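Local coordinates for protein glycoside hydrolase family 81 (Clostridium thermocellum, PDB 6FOP) that probably hydrolyses beta-1,3-glucans such as laminarin, as a family 81 endoglucanase of the Clostridium thermocellum cellulosome, at residues F154-G164 / D208-K218; L127-Y135 / G258-H266. All blocks are in the same frame, centred on the assembly; numbering follows the deposited sequence.

Interaction 1: residues F154-G164 / D208-K218; sequences FYGDSGSQCLG and DNTVSTLTYYK
F154 and Y155 point toward 208-218 from the outer hairpin of an antiparallel beta-sheet, where strands 152-155 and 162-167 meet through a classic beta bulge. F154 N and Y155 N both donate to G164 O, approaching it from the same face of its plane. The axes of strand 162-164 and helix 211-218 come within 9.8 Å and run at 141°, so the helix lies slantwise against the hairpin, in a sense nearer antiparallel than parallel. The helix packs over one face of the sheet, beside its outermost strand 152-155; F154 is directed mostly at N209 just before the helix, Y155 at the helix itself.

N209 supplies a CH-pi contact: its CB sits 3.8 Å from the centroid of the F154 ring, almost on the ring normal, while G164 C lies against the opposite face near the rim. F154 CD1 also comes 3.2 Å from N209 O. The central apolar side chain from the helix is L214, whose CD2 reaches Y155 CD2 at 3.5 Å and C162 SG at 4.1 Å; the Y155 and L214 side chains cross at about a right angle. L206 of strand 200-206 packs against both F154 and L214.

The helix start is secured by its own cap. T210 OG1 accepts from T213 N, and D208 OD1 takes the backbone N of T210 on its anti lone pair, an Asx turn, while D208 OD2 receives T213 OG1 on its syn lone pair.

At the far end, K218 is fully extended, its CG anti to the backbone N (chi1 -177°), which carries its CD past C162 SG. Q161 turns its amide nitrogen to E253 and A176, and its OE1 accepts from K218 NZ at 3.2 Å, the donor standing above the carbonyl plane, 53° out of it.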
loop_
_atom_site.group_PDB
_atom_site.type_symbol
_atom_site.label_atom_id
_atom_site.label_comp_id
_atom_site.label_asym_id
_atom_site.label_seq_id
_atom_site.Cartn_x
_atom_site.Cartn_y
_atom_site.Cartn_z
ATOM N N PHE A 154 0.798 2.437 -39.508
ATOM C CA PHE A 154 1.173 1.106 -39.988
ATOM C C PHE A 154 -0.014 0.266 -40.450
ATOM O O PHE A 154 0.189 -0.710 -41.182
ATOM C CB PHE A 154 2.066 0.353 -38.982
ATOM C CG PHE A 154 1.383 -0.112 -37.722
ATOM C CD1 PHE A 154 0.677 -1.314 -37.691
ATOM C CD2 PHE A 154 1.528 0.605 -36.545
ATOM C CE1 PHE A 154 0.060 -1.761 -36.537
ATOM C CE2 PHE A 154 0.931 0.152 -35.370
ATOM C CZ PHE A 154 0.208 -1.034 -35.363
ATOM N N TYR A 155 -1.225 0.649 -40.049
ATOM C CA TYR A 155 -2.438 0.011 -40.517
ATOM C C TYR A 155 -3.524 1.053 -40.582
ATOM O O TYR A 155 -3.689 1.871 -39.664
ATOM C CB TYR A 155 -2.910 -1.119 -39.561
ATOM C CG TYR A 155 -4.250 -1.645 -39.981
ATOM C CD1 TYR A 155 -4.359 -2.600 -40.998
ATOM C CD2 TYR A 155 -5.423 -1.101 -39.461
ATOM C CE1 TYR A 155 -5.603 -3.033 -41.448
ATOM C CE2 TYR A 155 -6.671 -1.528 -39.902
ATOM C CZ TYR A 155 -6.756 -2.497 -40.892
ATOM O OH TYR A 155 -7.995 -2.936 -41.331
ATOM N N GLY A 156 -4.305 0.969 -41.661
ATOM C CA GLY A 156 -5.546 1.705 -41.765
ATOM C C GLY A 156 -5.501 2.854 -42.730
ATOM O O GLY A 156 -4.448 3.224 -43.235
ATOM N N ASP A 157 -6.669 3.409 -42.994
ATOM C CA ASP A 157 -6.800 4.578 -43.878
ATOM C C ASP A 157 -8.048 5.355 -43.458
ATOM O O ASP A 157 -8.625 5.045 -42.418
ATOM C CB ASP A 157 -6.815 4.149 -45.348
ATOM C CG ASP A 157 -7.942 3.191 -45.702
ATOM O OD1 ASP A 157 -9.020 3.193 -45.088
ATOM O OD2 ASP A 157 -7.741 2.463 -46.692
ATOM N N SER A 158 -8.459 6.349 -44.246
ATOM C CA SER A 158 -9.561 7.206 -43.864
ATOM C C SER A 158 -10.868 6.466 -43.687
ATOM O O SER A 158 -11.753 6.999 -43.037
ATOM C CB SER A 158 -9.734 8.356 -44.867
ATOM O OG SER A 158 -10.080 7.859 -46.154
ATOM N N GLY A 159 -10.998 5.265 -44.262
ATOM C CA GLY A 159 -12.223 4.487 -44.164
ATOM C C GLY A 159 -12.188 3.294 -43.232
ATOM O O GLY A 159 -13.196 2.617 -43.085
ATOM N N SER A 160 -11.055 3.011 -42.595
ATOM C CA SER A 160 -10.982 1.823 -41.737
ATOM C C SER A 160 -11.521 2.125 -40.351
ATOM O O SER A 160 -11.557 3.276 -39.905
ATOM C CB SER A 160 -9.565 1.287 -41.638
ATOM O OG SER A 160 -8.712 2.270 -41.141
ATOM N N GLN A 161 -11.972 1.077 -39.686
ATOM C CA GLN A 161 -12.547 1.205 -38.343
ATOM C C GLN A 161 -11.526 1.545 -37.254
ATOM O O GLN A 161 -11.840 2.231 -36.268
ATOM C CB GLN A 161 -13.253 -0.101 -38.017
ATOM C CG GLN A 161 -13.924 -0.020 -36.713
ATOM C CD GLN A 161 -14.810 -1.154 -36.379
ATOM O OE1 GLN A 161 -14.894 -2.165 -37.065
ATOM N NE2 GLN A 161 -15.476 -0.994 -35.262
ATOM N N CYS A 162 -10.309 1.058 -37.453
ATOM C CA CYS A 162 -9.220 1.306 -36.555
ATOM C C CYS A 162 -7.996 1.714 -37.308
ATOM O O CYS A 162 -7.879 1.441 -38.512
ATOM C CB CYS A 162 -8.976 0.119 -35.622
ATOM S SG CYS A 162 -7.975 -1.232 -36.244
ATOM N N LEU A 163 -7.084 2.370 -36.586
ATOM C CA LEU A 163 -5.763 2.689 -37.109
ATOM C C LEU A 163 -4.732 2.097 -36.191
ATOM O O LEU A 163 -4.937 2.056 -34.970
ATOM C CB LEU A 163 -5.521 4.207 -37.186
ATOM C CG LEU A 163 -6.504 5.034 -38.011
ATOM C CD1 LEU A 163 -6.156 6.507 -37.892
ATOM C CD2 LEU A 163 -6.527 4.615 -39.479
ATOM N N GLY A 164 -3.665 1.604 -36.785
ATOM C CA GLY A 164 -2.463 1.246 -36.045
ATOM C C GLY A 164 -1.430 2.321 -36.287
ATOM O O GLY A 164 -1.107 2.607 -37.448
ATOM N N ASP A 208 3.555 -4.521 -30.213
ATOM C CA ASP A 208 4.286 -4.621 -31.483
ATOM C C ASP A 208 3.451 -3.936 -32.559
ATOM O O ASP A 208 2.347 -3.492 -32.276
ATOM C CB ASP A 208 4.600 -6.103 -31.829
ATOM C CG ASP A 208 3.365 -6.940 -32.040
ATOM O OD1 ASP A 208 2.625 -6.643 -32.991
ATOM O OD2 ASP A 208 3.111 -7.885 -31.239
ATOM N N ASN A 209 3.983 -3.848 -33.778
ATOM C CA ASN A 209 3.281 -3.221 -34.900
ATOM C C ASN A 209 2.772 -4.217 -35.924
ATOM O O ASN A 209 2.569 -3.835 -37.066
ATOM C CB ASN A 209 4.148 -2.158 -35.579
ATOM C CG ASN A 209 5.393 -2.719 -36.269
ATOM O OD1 ASN A 209 5.715 -3.913 -36.204
ATOM N ND2 ASN A 209 6.086 -1.836 -36.986
ATOM N N THR A 210 2.497 -5.456 -35.517
ATOM C CA THR A 210 1.960 -6.422 -36.456
ATOM C C THR A 210 0.440 -6.285 -36.557
ATOM O O THR A 210 -0.256 -5.935 -35.595
ATOM C CB THR A 210 2.326 -7.873 -36.086
ATOM O OG1 THR A 210 1.628 -8.304 -34.904
ATOM C CG2 THR A 210 3.838 -8.016 -35.911
ATOM N N VAL A 211 -0.063 -6.641 -37.744
ATOM C CA VAL A 211 -1.504 -6.611 -37.969
ATOM C C VAL A 211 -2.187 -7.681 -37.131
ATOM O O VAL A 211 -3.262 -7.459 -36.638
ATOM C CB VAL A 211 -1.814 -6.756 -39.476
ATOM C CG1 VAL A 211 -3.313 -6.874 -39.718
ATOM C CG2 VAL A 211 -1.245 -5.559 -40.218
ATOM N N SER A 212 -1.552 -8.830 -36.954
ATOM C CA SER A 212 -2.107 -9.885 -36.113
ATOM C C SER A 212 -2.378 -9.404 -34.661
ATOM O O SER A 212 -3.447 -9.636 -34.108
ATOM C CB SER A 212 -1.179 -11.107 -36.104
ATOM O OG SER A 212 -1.723 -12.089 -35.238
ATOM N N THR A 213 -1.408 -8.702 -34.083
ATOM C CA THR A 213 -1.575 -8.140 -32.760
ATOM C C THR A 213 -2.668 -7.096 -32.728
ATOM O O THR A 213 -3.530 -7.130 -31.841
ATOM C CB THR A 213 -0.247 -7.602 -32.244
ATOM O OG1 THR A 213 0.655 -8.711 -32.115
ATOM C CG2 THR A 213 -0.402 -6.883 -30.897
ATOM N N LEU A 214 -2.676 -6.205 -33.707
ATOM C CA LEU A 214 -3.705 -5.168 -33.766
ATOM C C LEU A 214 -5.094 -5.783 -33.854
ATOM O O LEU A 214 -6.019 -5.312 -33.202
ATOM C CB LEU A 214 -3.444 -4.257 -34.951
ATOM C CG LEU A 214 -4.433 -3.119 -35.172
ATOM C CD1 LEU A 214 -4.440 -2.140 -33.996
ATOM C CD2 LEU A 214 -4.082 -2.395 -36.463
ATOM N N THR A 215 -5.229 -6.864 -34.625
ATOM C CA THR A 215 -6.520 -7.545 -34.768
ATOM C C THR A 215 -6.991 -8.084 -33.419
ATOM O O THR A 215 -8.164 -7.983 -33.077
ATOM C CB THR A 215 -6.400 -8.695 -35.789
ATOM O OG1 THR A 215 -5.968 -8.166 -37.054
ATOM C CG2 THR A 215 -7.696 -9.398 -35.971
ATOM N N TYR A 216 -6.076 -8.665 -32.647
ATOM C CA TYR A 216 -6.432 -9.206 -31.328
ATOM C C TYR A 216 -6.868 -8.095 -30.379
ATOM O O TYR A 216 -7.897 -8.216 -29.699
ATOM C CB TYR A 216 -5.240 -9.949 -30.749
ATOM C CG TYR A 216 -5.594 -10.633 -29.436
ATOM C CD1 TYR A 216 -6.276 -11.853 -29.426
ATOM C CD2 TYR A 216 -5.289 -10.043 -28.207
ATOM C CE1 TYR A 216 -6.635 -12.467 -28.240
ATOM C CE2 TYR A 216 -5.630 -10.675 -27.014
ATOM C CZ TYR A 216 -6.286 -11.878 -27.035
ATOM O OH TYR A 216 -6.630 -12.466 -25.836
ATOM N N TYR A 217 -6.128 -7.004 -30.341
ATOM C CA TYR A 217 -6.509 -5.858 -29.493
ATOM C C TYR A 217 -7.825 -5.231 -29.954
ATOM O O TYR A 217 -8.645 -4.861 -29.131
ATOM C CB TYR A 217 -5.383 -4.858 -29.376
ATOM C CG TYR A 217 -4.319 -5.271 -28.364
ATOM C CD1 TYR A 217 -3.484 -6.356 -28.597
ATOM C CD2 TYR A 217 -4.160 -4.568 -27.174
ATOM C CE1 TYR A 217 -2.512 -6.719 -27.676
ATOM C CE2 TYR A 217 -3.197 -4.926 -26.250
ATOM C CZ TYR A 217 -2.386 -6.002 -26.512
ATOM O OH TYR A 217 -1.417 -6.369 -25.602
ATOM N N LYS A 218 -8.066 -5.167 -31.269
ATOM C CA LYS A 218 -9.354 -4.705 -31.774
ATOM C C LYS A 218 -10.489 -5.582 -31.294
ATOM O O LYS A 218 -11.562 -5.078 -30.978
ATOM C CB LYS A 218 -9.330 -4.611 -33.301
ATOM C CG LYS A 218 -10.624 -4.074 -33.879
ATOM C CD LYS A 218 -10.621 -4.085 -35.394
ATOM C CE LYS A 218 -11.974 -3.588 -35.900
ATOM N NZ LYS A 218 -12.188 -3.800 -37.352
#

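Interaction 2: residues L127-Y135 / G258-H266; sequences LMKGSPYAY and GTILALYPH
A type II beta turn, M128 to S131, forms most of the connection between strands 121-128 and 133-139 and docks its backbone on strand 260-263, an outermost strand of a three-stranded sheet. The backbones are joined by one nearly straight hydrogen bond, A262 N to G130 O (2.8 Å, 177° at the hydrogen), whose donor stands 44° above the carbonyl plane. Beside this bond, M128 CE presses on L261 CD2 at 3.5 Å, tighter than usual carbon contact.

P132 lays its CD 3.2 Å from I260 O, and I260 CD1 meets Y133 OH at 3.5 Å, a hydroxyl that hydrogen-bonds to Y217 O of helix 211-220. Bends at chi3 and chi4 fold K129 back so that its NZ donates to Y264 OH at 2.9 Å; the same ammonium forms a salt bridge with E474 and bonds to the carbonyls of Y54 and A55, while Y264 OH also pairs with H56.

One water joins S131 OG to T259 OG1 and I260 O; another accepts from Y135 OH and T259 OG1. S131 OG further accepts from Y133 N, closing an ST turn, which with the type II turn, its glycine G130 at the usual positive-phi third position (84°), makes the connection of a beta-hairpin.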
loop_
_atom_site.group_PDB
_atom_site.type_symbol
_atom_site.label_atom_id
_atom_site.label_comp_id
_atom_site.label_asym_id
_atom_site.label_seq_id
_atom_site.Cartn_x
_atom_site.Cartn_y
_atom_site.Cartn_z
ATOM N N LEU A 127 -9.752 5.435 -17.158
ATOM C CA LEU A 127 -8.323 5.129 -17.007
ATOM C C LEU A 127 -8.221 3.950 -16.037
ATOM O O LEU A 127 -8.903 3.947 -15.004
ATOM C CB LEU A 127 -7.573 6.319 -16.467
ATOM C CG LEU A 127 -7.920 7.667 -17.092
ATOM C CD1 LEU A 127 -7.098 8.762 -16.421
ATOM C CD2 LEU A 127 -7.769 7.681 -18.610
ATOM N N MET A 128 -7.427 2.942 -16.404
ATOM C CA MET A 128 -7.392 1.713 -15.618
ATOM C C MET A 128 -5.976 1.223 -15.383
ATOM O O MET A 128 -5.179 1.074 -16.325
ATOM C CB MET A 128 -8.225 0.642 -16.302
ATOM C CG MET A 128 -8.157 -0.729 -15.658
ATOM S SD MET A 128 -9.407 -1.732 -16.432
ATOM C CE MET A 128 -8.895 -3.348 -15.951
ATOM N N LYS A 129 -5.693 0.953 -14.114
ATOM C CA LYS A 129 -4.440 0.348 -13.694
ATOM C C LYS A 129 -4.550 -1.126 -14.060
ATOM O O LYS A 129 -5.533 -1.782 -13.698
ATOM C CB LYS A 129 -4.252 0.523 -12.206
ATOM C CG LYS A 129 -3.048 -0.196 -11.624
ATOM C CD LYS A 129 -2.697 0.301 -10.223
ATOM C CE LYS A 129 -2.196 1.719 -10.192
ATOM N NZ LYS A 129 -0.935 1.958 -10.967
ATOM N N GLY A 130 -3.563 -1.653 -14.761
ATOM C CA GLY A 130 -3.627 -3.012 -15.237
ATOM C C GLY A 130 -4.388 -3.205 -16.544
ATOM O O GLY A 130 -4.757 -4.340 -16.871
ATOM N N SER A 131 -4.580 -2.143 -17.324
ATOM C CA SER A 131 -5.177 -2.284 -18.652
ATOM C C SER A 131 -4.255 -1.651 -19.674
ATOM O O SER A 131 -3.797 -0.542 -19.475
ATOM C CB SER A 131 -6.527 -1.593 -18.757
ATOM O OG SER A 131 -7.085 -1.792 -20.041
ATOM N N PRO A 132 -4.125 -2.277 -20.849
ATOM C CA PRO A 132 -3.450 -1.576 -21.965
ATOM C C PRO A 132 -4.385 -0.620 -22.713
ATOM O O PRO A 132 -3.934 0.044 -23.641
ATOM C CB PRO A 132 -3.036 -2.743 -22.872
ATOM C CG PRO A 132 -4.101 -3.725 -22.681
ATOM C CD PRO A 132 -4.464 -3.663 -21.217
ATOM N N TYR A 133 -5.670 -0.613 -22.355
ATOM C CA TYR A 133 -6.679 0.248 -22.968
ATOM C C TYR A 133 -6.961 1.495 -22.163
ATOM O O TYR A 133 -6.776 1.500 -20.922
ATOM C CB TYR A 133 -8.002 -0.466 -23.112
ATOM C CG TYR A 133 -7.988 -1.669 -24.011
ATOM C CD1 TYR A 133 -8.130 -1.523 -25.413
ATOM C CD2 TYR A 133 -7.899 -2.946 -23.507
ATOM C CE1 TYR A 133 -8.148 -2.625 -26.242
ATOM C CE2 TYR A 133 -7.899 -4.056 -24.336
ATOM C CZ TYR A 133 -8.033 -3.885 -25.722
ATOM O OH TYR A 133 -8.075 -5.025 -26.511
ATOM N N ALA A 134 -7.456 2.539 -22.845
ATOM C CA ALA A 134 -8.191 3.634 -22.198
ATOM C C ALA A 134 -9.453 3.837 -23.033
ATOM O O ALA A 134 -9.426 3.676 -24.265
ATOM C CB ALA A 134 -7.393 4.916 -22.088
ATOM N N TYR A 135 -10.552 4.124 -22.356
ATOM C CA TYR A 135 -11.881 4.139 -22.973
ATOM C C TYR A 135 -12.508 5.526 -22.835
ATOM O O TYR A 135 -12.378 6.165 -21.796
ATOM C CB TYR A 135 -12.793 3.122 -22.296
ATOM C CG TYR A 135 -12.199 1.726 -22.132
ATOM C CD1 TYR A 135 -12.141 0.831 -23.168
ATOM C CD2 TYR A 135 -11.677 1.326 -20.909
ATOM C CE1 TYR A 135 -11.621 -0.425 -23.028
ATOM C CE2 TYR A 135 -11.143 0.064 -20.747
ATOM C CZ TYR A 135 -11.088 -0.816 -21.781
ATOM O OH TYR A 135 -10.556 -2.081 -21.600
ATOM N N GLY A 258 -14.772 -9.811 -23.364
ATOM C CA GLY A 258 -13.605 -10.064 -22.532
ATOM C C GLY A 258 -12.781 -8.813 -22.469
ATOM O O GLY A 258 -13.215 -7.760 -22.885
ATOM N N THR A 259 -11.580 -8.936 -21.918
ATOM C CA THR A 259 -10.606 -7.868 -21.970
ATOM C C THR A 259 -9.212 -8.443 -21.778
ATOM O O THR A 259 -9.044 -9.673 -21.634
ATOM C CB THR A 259 -10.921 -6.722 -20.978
ATOM O OG1 THR A 259 -10.141 -5.575 -21.305
ATOM C CG2 THR A 259 -10.648 -7.091 -19.532
ATOM N N ILE A 260 -8.226 -7.568 -21.926
ATOM C CA ILE A 260 -6.843 -7.907 -21.731
ATOM C C ILE A 260 -6.414 -7.221 -20.435
ATOM O O ILE A 260 -6.498 -6.007 -20.316
ATOM C CB ILE A 260 -5.968 -7.428 -22.900
ATOM C CG1 ILE A 260 -6.409 -8.050 -24.224
ATOM C CG2 ILE A 260 -4.498 -7.752 -22.623
ATOM C CD1 ILE A 260 -5.748 -7.444 -25.458
ATOM N N LEU A 261 -5.989 -8.019 -19.461
ATOM C CA LEU A 261 -5.506 -7.504 -18.153
ATOM C C LEU A 261 -3.980 -7.652 -18.117
ATOM O O LEU A 261 -3.442 -8.670 -18.539
ATOM C CB LEU A 261 -6.161 -8.213 -16.982
ATOM C CG LEU A 261 -7.680 -8.094 -16.905
ATOM C CD1 LEU A 261 -8.177 -8.989 -15.773
ATOM C CD2 LEU A 261 -8.078 -6.648 -16.653
ATOM N N ALA A 262 -3.333 -6.605 -17.643
ATOM C CA ALA A 262 -1.893 -6.561 -17.473
ATOM C C ALA A 262 -1.639 -6.740 -15.962
ATOM O O ALA A 262 -2.189 -6.022 -15.146
ATOM C CB ALA A 262 -1.317 -5.236 -17.970
ATOM N N LEU A 263 -0.702 -7.634 -15.650
ATOM C CA LEU A 263 -0.375 -8.013 -14.273
ATOM C C LEU A 263 1.032 -7.609 -13.934
ATOM O O LEU A 263 1.934 -7.806 -14.723
ATOM C CB LEU A 263 -0.494 -9.535 -14.097
ATOM C CG LEU A 263 -1.873 -10.099 -13.805
ATOM C CD1 LEU A 263 -2.885 -9.818 -14.915
ATOM C CD2 LEU A 263 -1.781 -11.610 -13.577
ATOM N N TYR A 264 1.195 -7.036 -12.744
ATOM C CA TYR A 264 2.513 -6.738 -12.219
ATOM C C TYR A 264 3.222 -8.017 -11.751
ATOM O O TYR A 264 2.554 -9.032 -11.442
ATOM C CB TYR A 264 2.373 -5.836 -11.030
ATOM C CG TYR A 264 1.874 -4.428 -11.254
ATOM C CD1 TYR A 264 2.612 -3.507 -11.989
ATOM C CD2 TYR A 264 0.648 -4.003 -10.729
ATOM C CE1 TYR A 264 2.194 -2.187 -12.113
ATOM C CE2 TYR A 264 0.247 -2.681 -10.816
ATOM C CZ TYR A 264 1.000 -1.778 -11.524
ATOM O OH TYR A 264 0.567 -0.469 -11.549
ATOM N N PRO A 265 4.555 -7.972 -11.612
ATOM C CA PRO A 265 5.268 -9.147 -11.091
ATOM C C PRO A 265 4.744 -9.719 -9.773
ATOM O O PRO A 265 4.686 -10.947 -9.629
ATOM C CB PRO A 265 6.692 -8.624 -10.934
ATOM C CG PRO A 265 6.815 -7.630 -12.044
ATOM C CD PRO A 265 5.487 -6.937 -12.064
ATOM N N HIS A 266 4.362 -8.873 -8.816
ATOM C CA HIS A 266 3.848 -9.458 -7.566
ATOM C C HIS A 266 2.561 -10.258 -7.756
ATOM O O HIS A 266 2.175 -11.030 -6.862
ATOM C CB HIS A 266 3.675 -8.402 -6.469
ATOM C CG HIS A 266 2.466 -7.553 -6.648
ATOM N ND1 HIS A 266 2.454 -6.485 -7.515
ATOM C CD2 HIS A 266 1.228 -7.616 -6.102
ATOM C CE1 HIS A 266 1.255 -5.948 -7.517
ATOM N NE2 HIS A 266 0.495 -6.606 -6.659
HETATM O O HOH W 1 -8.337 -4.074 -19.649
HETATM O O HOH W 2 -11.411 -4.091 -23.220
#

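Both contacts involve the eight-stranded antiparallel sheet, interaction 1 at one border, on strands 152-155 and 162-167, and interaction 2 at the turn between two inner strands. Interaction 1 is partly exposed and far from the chain's centre; its cohesion is mostly aromatic and aliphatic, with a lone lysine-amide bond across it. Interaction 2 is wholly buried, nearer the centre, and mixes backbone bonding with a shared ammonium and bridging waters. Helix 211-220 joins them: Y217 O probably accepts from Y133 OH at 2.7 Å, and Y216 and Y217 pack on I260. One side of the helix thus serves the hairpin, while other residues reach the buried turn and the neighbouring sheet.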